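Local coordinates for TIR-NB-LRR type resistance protein RPV1 (PDB 5KU7), which belongs to the plant TIR-NB-LRR family of intracellular immune receptors, which recognise pathogens and set off defence, and is represented here by its TIR domain, at residues A[13-18]-A[73-78]; A[22-27]-A[65-70]; A[84-89]-A[138-143]. All coordinates share one frame; numbering follows the deposited sequence.

Contact 1 of 3, residues A[13-18]-A[73-78]; sequences SFRGED and AHSRWC
With CG opposite the backbone N (chi1 180°) and the chain then turning at chi2 (78°), Arg15, in the loop after strand 8-14, runs alongside Ser75 and Cys78. Its aliphatic part does the first touching: CD lies 3.7 Å from Ser75 CB and 4.0 Å from Cys78 SG. Farther out, the flat guanidinium is held between two CB atoms, Ser75 CB 3.6 Å above one face and Glu17 CB over the opposite one, both displaced toward the rim. The Glu17 carboxylate adds a long salt bridge, NH2 of Arg15 standing 3.7 Å from OE1 of Glu17; that oxygen lies well out of the guanidinium plane, so the link is one of charge without a directed N-H. On the backbone side, Cys78 SG lies 3.3 Å from Phe14 O.

Ser75 is itself fixed as the N-cap of helix 76-91. Its OG accepts from Cys78 N at 3.1 Å, nearly straight at 168°, while CB points toward the Arg15 segment. Arg15 occupies the N-cap position of helix 16-19.

A malonic acid molecule, probably from the crystallisation liquor, sits against Arg15 and accepts a hydrogen bond from Glu17 N, in a pocket completed by Gly16 and Arg20. Such a site, where an inner strand gives way to a helix, is characteristic of clefts at the carboxyl end of parallel alpha/beta sheets, the fold of TIR domains.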
# COMPACT_ATOMS: atom_id res chain seq x y z
N SER A 13 3.47 -13.10 9.26
CA SER A 13 2.35 -13.95 8.90
C SER A 13 1.22 -13.13 8.29
O SER A 13 0.74 -12.17 8.89
CB SER A 13 1.87 -14.74 10.12
OG SER A 13 0.68 -15.47 9.86
N PHE A 14 0.78 -13.52 7.10
CA PHE A 14 -0.21 -12.75 6.35
C PHE A 14 -0.96 -13.68 5.42
O PHE A 14 -0.51 -14.78 5.12
CB PHE A 14 0.48 -11.64 5.56
CG PHE A 14 1.47 -12.16 4.52
CD1 PHE A 14 2.72 -12.64 4.91
CD2 PHE A 14 1.15 -12.19 3.18
CE1 PHE A 14 3.63 -13.11 3.98
CE2 PHE A 14 2.05 -12.68 2.23
CZ PHE A 14 3.29 -13.14 2.63
N ARG A 15 -2.11 -13.22 4.96
CA ARG A 15 -2.89 -13.90 3.94
C ARG A 15 -2.49 -13.32 2.61
O ARG A 15 -2.80 -12.16 2.33
CB ARG A 15 -4.37 -13.69 4.18
CG ARG A 15 -5.35 -14.33 3.20
CD ARG A 15 -5.55 -15.83 3.44
NE ARG A 15 -6.41 -16.41 2.42
CZ ARG A 15 -5.94 -16.97 1.32
NH1 ARG A 15 -4.63 -17.01 1.17
NH2 ARG A 15 -6.75 -17.48 0.41
N GLY A 16 -1.79 -14.12 1.78
CA GLY A 16 -1.21 -13.64 0.55
C GLY A 16 -2.24 -12.97 -0.34
O GLY A 16 -2.06 -11.84 -0.79
N GLU A 17 -3.36 -13.66 -0.55
CA GLU A 17 -4.45 -13.18 -1.38
C GLU A 17 -4.99 -11.82 -0.96
O GLU A 17 -5.46 -11.05 -1.79
CB GLU A 17 -5.57 -14.22 -1.38
CG GLU A 17 -6.42 -14.22 -2.63
CD GLU A 17 -7.53 -15.25 -2.59
OE1 GLU A 17 -8.47 -15.10 -1.77
OE2 GLU A 17 -7.46 -16.22 -3.38
N ASP A 18 -4.94 -11.49 0.33
CA ASP A 18 -5.43 -10.18 0.76
C ASP A 18 -4.38 -9.08 0.61
O ASP A 18 -4.66 -8.03 0.06
CB ASP A 18 -5.87 -10.21 2.22
CG ASP A 18 -7.09 -11.06 2.46
OD1 ASP A 18 -7.87 -11.26 1.51
OD2 ASP A 18 -7.26 -11.52 3.61
N ALA A 73 -8.36 -16.37 8.02
CA ALA A 73 -8.80 -17.65 8.54
C ALA A 73 -9.27 -18.58 7.42
O ALA A 73 -9.52 -19.76 7.66
CB ALA A 73 -9.92 -17.46 9.57
N HIS A 74 -9.39 -18.05 6.20
CA HIS A 74 -9.79 -18.89 5.07
C HIS A 74 -8.61 -19.69 4.55
O HIS A 74 -8.72 -20.40 3.54
CB HIS A 74 -10.38 -18.07 3.94
CG HIS A 74 -11.79 -17.64 4.18
ND1 HIS A 74 -12.12 -16.57 4.98
CD2 HIS A 74 -12.96 -18.15 3.74
CE1 HIS A 74 -13.43 -16.43 5.01
NE2 HIS A 74 -13.97 -17.38 4.26
N SER A 75 -7.46 -19.55 5.20
CA SER A 75 -6.31 -20.32 4.79
C SER A 75 -5.86 -21.18 5.95
O SER A 75 -5.46 -20.68 6.99
CB SER A 75 -5.19 -19.40 4.29
OG SER A 75 -3.95 -20.06 4.29
N ARG A 76 -5.92 -22.49 5.75
CA ARG A 76 -5.51 -23.44 6.77
C ARG A 76 -4.04 -23.24 7.06
O ARG A 76 -3.63 -23.33 8.22
CB ARG A 76 -5.79 -24.88 6.34
CG ARG A 76 -7.19 -25.12 5.86
CD ARG A 76 -7.51 -26.60 5.74
NE ARG A 76 -6.43 -27.33 5.09
CZ ARG A 76 -6.40 -27.63 3.79
NH1 ARG A 76 -7.39 -27.24 2.99
NH2 ARG A 76 -5.37 -28.31 3.30
N TRP A 77 -3.26 -22.94 6.02
CA TRP A 77 -1.84 -22.66 6.21
C TRP A 77 -1.66 -21.47 7.14
O TRP A 77 -0.84 -21.54 8.06
CB TRP A 77 -1.14 -22.41 4.88
CG TRP A 77 -0.86 -23.66 4.09
CD1 TRP A 77 -1.74 -24.67 3.81
CD2 TRP A 77 0.37 -24.02 3.45
NE1 TRP A 77 -1.13 -25.65 3.06
CE2 TRP A 77 0.17 -25.27 2.82
CE3 TRP A 77 1.63 -23.41 3.36
CZ2 TRP A 77 1.18 -25.92 2.10
CZ3 TRP A 77 2.64 -24.07 2.65
CH2 TRP A 77 2.40 -25.31 2.03
N CYS A 78 -2.41 -20.39 6.93
CA CYS A 78 -2.34 -19.26 7.86
C CYS A 78 -2.66 -19.71 9.30
O CYS A 78 -1.95 -19.36 10.26
CB CYS A 78 -3.29 -18.13 7.41
SG CYS A 78 -2.69 -17.16 5.95

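Contact 2 of 3, residues A[22-27]-A[65-70]; sequences NFTDHL and VIVFSE
Helix 23-33 packs on one face of the domain's parallel sheet, Phe23, Thr24 and Leu27 lying against Val65 and Val67 of strand 61-68. The short segments 23-27 and 65-68 run nearly antiparallel, their axes inclined at 157° and 10.5 Å apart at closest approach. Val67 is the hub. Its CG1 lies 3.9 Å from CD2 of Phe23, an oblique approach to the ring, while CG2 is 4.1 Å from CD2 of Leu27. Between these, OG1 of Thr24 nestles against the fork of the valine, 3.7 Å from CG1 and equally far from CG2 of Val67. A chi1 of -58° swings this hydroxyl to the side of its own backbone N; its polar need is met by Thr19 OG1, so it can face the methyls while staying hydrogen-bonded. Two residues earlier on the strand, Val65 CG1 touches the same Leu27 CD2 at 4.0 Å.

All five residues are buried. Tyr101 stacks on the Phe23 ring, and helix 154-175 covers the flank where Ile165 meets Val65. On its outer side the helix turns to the second subunit: His26 stacks on His26 of that subunit, and Asp25 bonds to its Ser155. This pairing through helices 23-33 and 154-175 resembles the alphaA/alphaE interface of other plant TIR domains, and the inner face of the same helix forms part of one helical layer of the alpha/beta/alpha sandwich.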
# COMPACT_ATOMS: atom_id res chain seq x y z
N ASN A 22 0.66 -5.60 -1.54
CA ASN A 22 0.54 -4.20 -1.16
C ASN A 22 0.93 -3.99 0.30
O ASN A 22 2.12 -3.78 0.59
CB ASN A 22 -0.88 -3.67 -1.47
CG ASN A 22 -1.97 -4.72 -1.29
OD1 ASN A 22 -2.23 -5.19 -0.18
ND2 ASN A 22 -2.63 -5.07 -2.39
N PHE A 23 -0.03 -4.03 1.22
CA PHE A 23 0.25 -3.63 2.60
C PHE A 23 1.41 -4.38 3.25
O PHE A 23 2.36 -3.77 3.75
CB PHE A 23 -0.98 -3.78 3.49
CG PHE A 23 -0.69 -3.45 4.93
CD1 PHE A 23 -0.61 -2.12 5.34
CD2 PHE A 23 -0.45 -4.46 5.86
CE1 PHE A 23 -0.33 -1.80 6.66
CE2 PHE A 23 -0.16 -4.15 7.20
CZ PHE A 23 -0.10 -2.83 7.60
N THR A 24 1.33 -5.70 3.24
CA THR A 24 2.33 -6.50 3.93
C THR A 24 3.70 -6.25 3.30
O THR A 24 4.71 -6.26 3.99
CB THR A 24 1.99 -8.00 3.88
OG1 THR A 24 0.70 -8.22 4.47
CG2 THR A 24 3.03 -8.78 4.63
N ASP A 25 3.71 -6.01 1.99
CA ASP A 25 4.97 -5.69 1.29
C ASP A 25 5.57 -4.37 1.79
O ASP A 25 6.76 -4.32 2.11
CB ASP A 25 4.74 -5.63 -0.22
CG ASP A 25 6.02 -5.55 -0.99
OD1 ASP A 25 6.98 -6.23 -0.59
OD2 ASP A 25 6.11 -4.82 -1.99
N HIS A 26 4.73 -3.32 1.87
CA HIS A 26 5.16 -2.01 2.39
C HIS A 26 5.62 -2.14 3.85
O HIS A 26 6.60 -1.50 4.27
CB HIS A 26 4.03 -0.96 2.29
CG HIS A 26 3.64 -0.62 0.87
ND1 HIS A 26 4.54 -0.13 -0.05
CD2 HIS A 26 2.46 -0.73 0.22
CE1 HIS A 26 3.93 0.06 -1.21
NE2 HIS A 26 2.67 -0.31 -1.07
N LEU A 27 4.93 -2.97 4.63
CA LEU A 27 5.34 -3.25 6.01
C LEU A 27 6.70 -3.93 6.06
O LEU A 27 7.61 -3.56 6.84
CB LEU A 27 4.29 -4.14 6.72
CG LEU A 27 4.59 -4.54 8.16
CD1 LEU A 27 4.63 -3.32 9.06
CD2 LEU A 27 3.53 -5.51 8.67
N VAL A 65 4.91 -10.91 13.36
CA VAL A 65 3.92 -9.86 13.11
C VAL A 65 2.80 -10.52 12.34
O VAL A 65 3.05 -11.11 11.30
CB VAL A 65 4.47 -8.69 12.29
CG1 VAL A 65 3.34 -7.76 11.92
CG2 VAL A 65 5.52 -7.93 13.06
N ILE A 66 1.58 -10.43 12.86
CA ILE A 66 0.46 -11.05 12.17
C ILE A 66 -0.40 -10.00 11.49
O ILE A 66 -0.93 -9.10 12.13
CB ILE A 66 -0.42 -11.85 13.12
CG1 ILE A 66 0.28 -13.16 13.54
CG2 ILE A 66 -1.70 -12.22 12.41
CD1 ILE A 66 1.28 -13.00 14.64
N VAL A 67 -0.49 -10.10 10.17
CA VAL A 67 -1.38 -9.23 9.42
C VAL A 67 -2.72 -9.93 9.28
O VAL A 67 -2.98 -10.64 8.30
CB VAL A 67 -0.81 -8.89 8.04
CG1 VAL A 67 -1.73 -7.90 7.30
CG2 VAL A 67 0.59 -8.33 8.19
N PHE A 68 -3.55 -9.78 10.30
CA PHE A 68 -4.92 -10.26 10.21
C PHE A 68 -5.65 -9.44 9.16
O PHE A 68 -5.73 -8.20 9.25
CB PHE A 68 -5.63 -10.17 11.56
CG PHE A 68 -5.23 -11.24 12.55
CD1 PHE A 68 -5.36 -12.58 12.23
CD2 PHE A 68 -4.73 -10.90 13.79
CE1 PHE A 68 -5.00 -13.59 13.14
CE2 PHE A 68 -4.37 -11.89 14.70
CZ PHE A 68 -4.50 -13.24 14.37
N SER A 69 -6.18 -10.13 8.16
CA SER A 69 -6.93 -9.49 7.09
C SER A 69 -8.19 -10.31 6.86
O SER A 69 -8.31 -11.42 7.39
CB SER A 69 -6.10 -9.37 5.81
OG SER A 69 -5.56 -10.64 5.44
N GLU A 70 -9.09 -9.78 6.04
CA GLU A 70 -10.44 -10.32 5.88
C GLU A 70 -10.51 -11.84 5.71
O GLU A 70 -11.40 -12.49 6.28
CB GLU A 70 -11.11 -9.65 4.67
CG GLU A 70 -12.63 -9.81 4.63
CD GLU A 70 -13.21 -9.36 3.30
OE1 GLU A 70 -12.43 -8.99 2.41
OE2 GLU A 70 -14.45 -9.38 3.14

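Contact 3 of 3, residues A[84-89]-A[138-143]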
# COMPACT_ATOMS: atom_id res chain seq x y z
N LYS A 84 1.50 -22.46 15.45
CA LYS A 84 2.93 -22.56 15.69
C LYS A 84 3.46 -21.31 16.38
O LYS A 84 4.24 -21.40 17.32
CB LYS A 84 3.70 -22.78 14.38
CG LYS A 84 5.20 -22.90 14.59
CD LYS A 84 5.51 -24.19 15.44
CE LYS A 84 7.01 -24.34 15.68
NZ LYS A 84 7.36 -25.65 16.36
N ILE A 85 3.04 -20.15 15.89
CA ILE A 85 3.46 -18.87 16.43
C ILE A 85 3.09 -18.74 17.89
O ILE A 85 3.89 -18.30 18.71
CB ILE A 85 2.81 -17.71 15.63
CG1 ILE A 85 3.49 -17.59 14.26
CG2 ILE A 85 2.92 -16.40 16.39
CD1 ILE A 85 2.70 -16.80 13.23
N MET A 86 1.87 -19.13 18.22
CA MET A 86 1.41 -19.02 19.59
C MET A 86 2.07 -20.05 20.52
O MET A 86 2.28 -19.78 21.70
CB MET A 86 -0.10 -19.15 19.62
CG MET A 86 -0.80 -18.03 18.84
SD MET A 86 -0.22 -16.37 19.31
CE MET A 86 -0.67 -16.34 21.04
N GLU A 87 2.41 -21.22 19.97
CA GLU A 87 3.15 -22.25 20.70
C GLU A 87 4.55 -21.77 21.07
O GLU A 87 5.03 -22.02 22.17
CB GLU A 87 3.22 -23.54 19.88
CG GLU A 87 1.88 -24.24 19.73
CD GLU A 87 1.96 -25.54 18.95
OE1 GLU A 87 3.05 -25.84 18.40
OE2 GLU A 87 0.95 -26.26 18.90
N CYS A 88 5.22 -21.11 20.13
CA CYS A 88 6.55 -20.56 20.38
C CYS A 88 6.46 -19.44 21.40
O CYS A 88 7.44 -19.07 22.03
CB CYS A 88 7.18 -20.01 19.10
SG CYS A 88 7.49 -21.25 17.86
N GLN A 89 5.25 -18.91 21.52
CA GLN A 89 4.99 -17.80 22.42
C GLN A 89 4.93 -18.29 23.86
O GLN A 89 5.49 -17.66 24.75
CB GLN A 89 3.68 -17.13 22.00
CG GLN A 89 3.62 -15.67 22.28
CD GLN A 89 2.69 -15.33 23.40
OE1 GLN A 89 2.28 -16.21 24.16
NE2 GLN A 89 2.30 -14.07 23.48
N THR A 138 -8.11 -16.49 19.09
CA THR A 138 -8.60 -15.80 20.28
C THR A 138 -7.46 -15.26 21.14
O THR A 138 -7.52 -14.12 21.61
CB THR A 138 -9.47 -16.75 21.12
OG1 THR A 138 -10.55 -17.24 20.32
CG2 THR A 138 -10.06 -16.02 22.34
N GLU A 139 -6.44 -16.08 21.36
CA GLU A 139 -5.26 -15.65 22.12
C GLU A 139 -4.51 -14.52 21.40
O GLU A 139 -4.19 -13.48 21.99
CB GLU A 139 -4.32 -16.83 22.37
CG GLU A 139 -4.88 -17.84 23.37
CD GLU A 139 -3.91 -18.96 23.68
OE1 GLU A 139 -2.79 -18.95 23.14
OE2 GLU A 139 -4.26 -19.85 24.49
N ALA A 140 -4.24 -14.72 20.11
CA ALA A 140 -3.49 -13.75 19.33
C ALA A 140 -4.17 -12.37 19.33
O ALA A 140 -3.49 -11.35 19.42
CB ALA A 140 -3.31 -14.24 17.92
N ALA A 141 -5.50 -12.36 19.26
CA ALA A 141 -6.25 -11.12 19.15
C ALA A 141 -6.34 -10.37 20.49
O ALA A 141 -6.75 -9.21 20.53
CB ALA A 141 -7.65 -11.40 18.62
N ASN A 142 -5.96 -11.04 21.57
CA ASN A 142 -5.96 -10.39 22.88
C ASN A 142 -4.60 -9.83 23.23
O ASN A 142 -4.43 -9.23 24.28
CB ASN A 142 -6.39 -11.35 23.98
CG ASN A 142 -7.88 -11.30 24.24
OD1 ASN A 142 -8.63 -12.17 23.80
ND2 ASN A 142 -8.31 -10.28 24.96
N LEU A 143 -3.64 -10.01 22.34
CA LEU A 143 -2.35 -9.37 22.50
C LEU A 143 -2.52 -7.93 22.06
O LEU A 143 -3.30 -7.66 21.15
CB LEU A 143 -1.29 -10.08 21.67
CG LEU A 143 -1.14 -11.58 21.97
CD1 LEU A 143 -0.15 -12.20 21.00
CD2 LEU A 143 -0.68 -11.76 23.39
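Glu139, whose CB touches Met86, gives its backbone O to Asn142 N at 3.0 Å, the shortest sound polar bond in the segment that faces helix 76-91. Leu143 N bonds in the same manner to Ala140 O at 3.2 Å, both links reaching back three residues. Leu143 thus follows a turn held by two backbone bonds, and the contact with helix 76-91 is made by Glu139, Ala140 and Leu143.

Met86 carries the largest share of the contact. Bends of the same sense at all three torsions (chi1 -62°, chi2 -51°, chi3 -61°) fold the thioether back on itself, so that sulfur and methyl reach different neighbours. SD rests on the Ala140 methyl, 4.0 Å from CB of that residue. CE reaches onward to CB of Glu139 at 3.9 Å and to CD1 of Leu143 at 4.2 Å, the Met86 and Glu139 chains running past each other in opposite directions.

At the more open edge, Gln89 and Leu143 come from opposite directions, the amide NE2 of Gln89 lying 3.8 Å from the methyl CD2 of Leu143.

Charge supplements the apolar core. Glu87 forms a salt bridge with Arg132 of the partner helix, and Lys90 makes weak links to both Met86 O and Glu139 OE1. Thr138 OG1, next to Glu139 in the chain, is tied to Arg109 O and Gln111 NE2, outside its own helix. Beneath the pair lies the sheet, with Ile85 and Ala140 touching strand 61-68 and Gln89 and Leu143 meeting Val96 of strand 95-101; helix 52-59 packs beside helix 76-91, and helix 105-110 beside the end of helix 130-141.

In the fold
Contacts 2 and 3 lie on opposite sides of one parallel sheet, contact 1 at the ends of its strands. Contact 2 is nested within the loop closed by contact 1, their centres about 10 Å apart, and neighbouring strands join them: Ser13 O lies 2.7 Å from Val67 N, and Asp18 OD2 the same distance from Ser69 OG, both probable hydrogen bonds. Contact 3 shares helix 76-91 with contact 1, about 16 Å away between centres, and lies about 17 Å from contact 2. Strand 61-68 mediates, Val65 and Val67 serving contact 2 while Phe68 CZ comes 3.9 Å from Ala140 CB of contact 3. Contact 1 supplies Arg15, Gly16 and Glu17 of the malonic acid pocket.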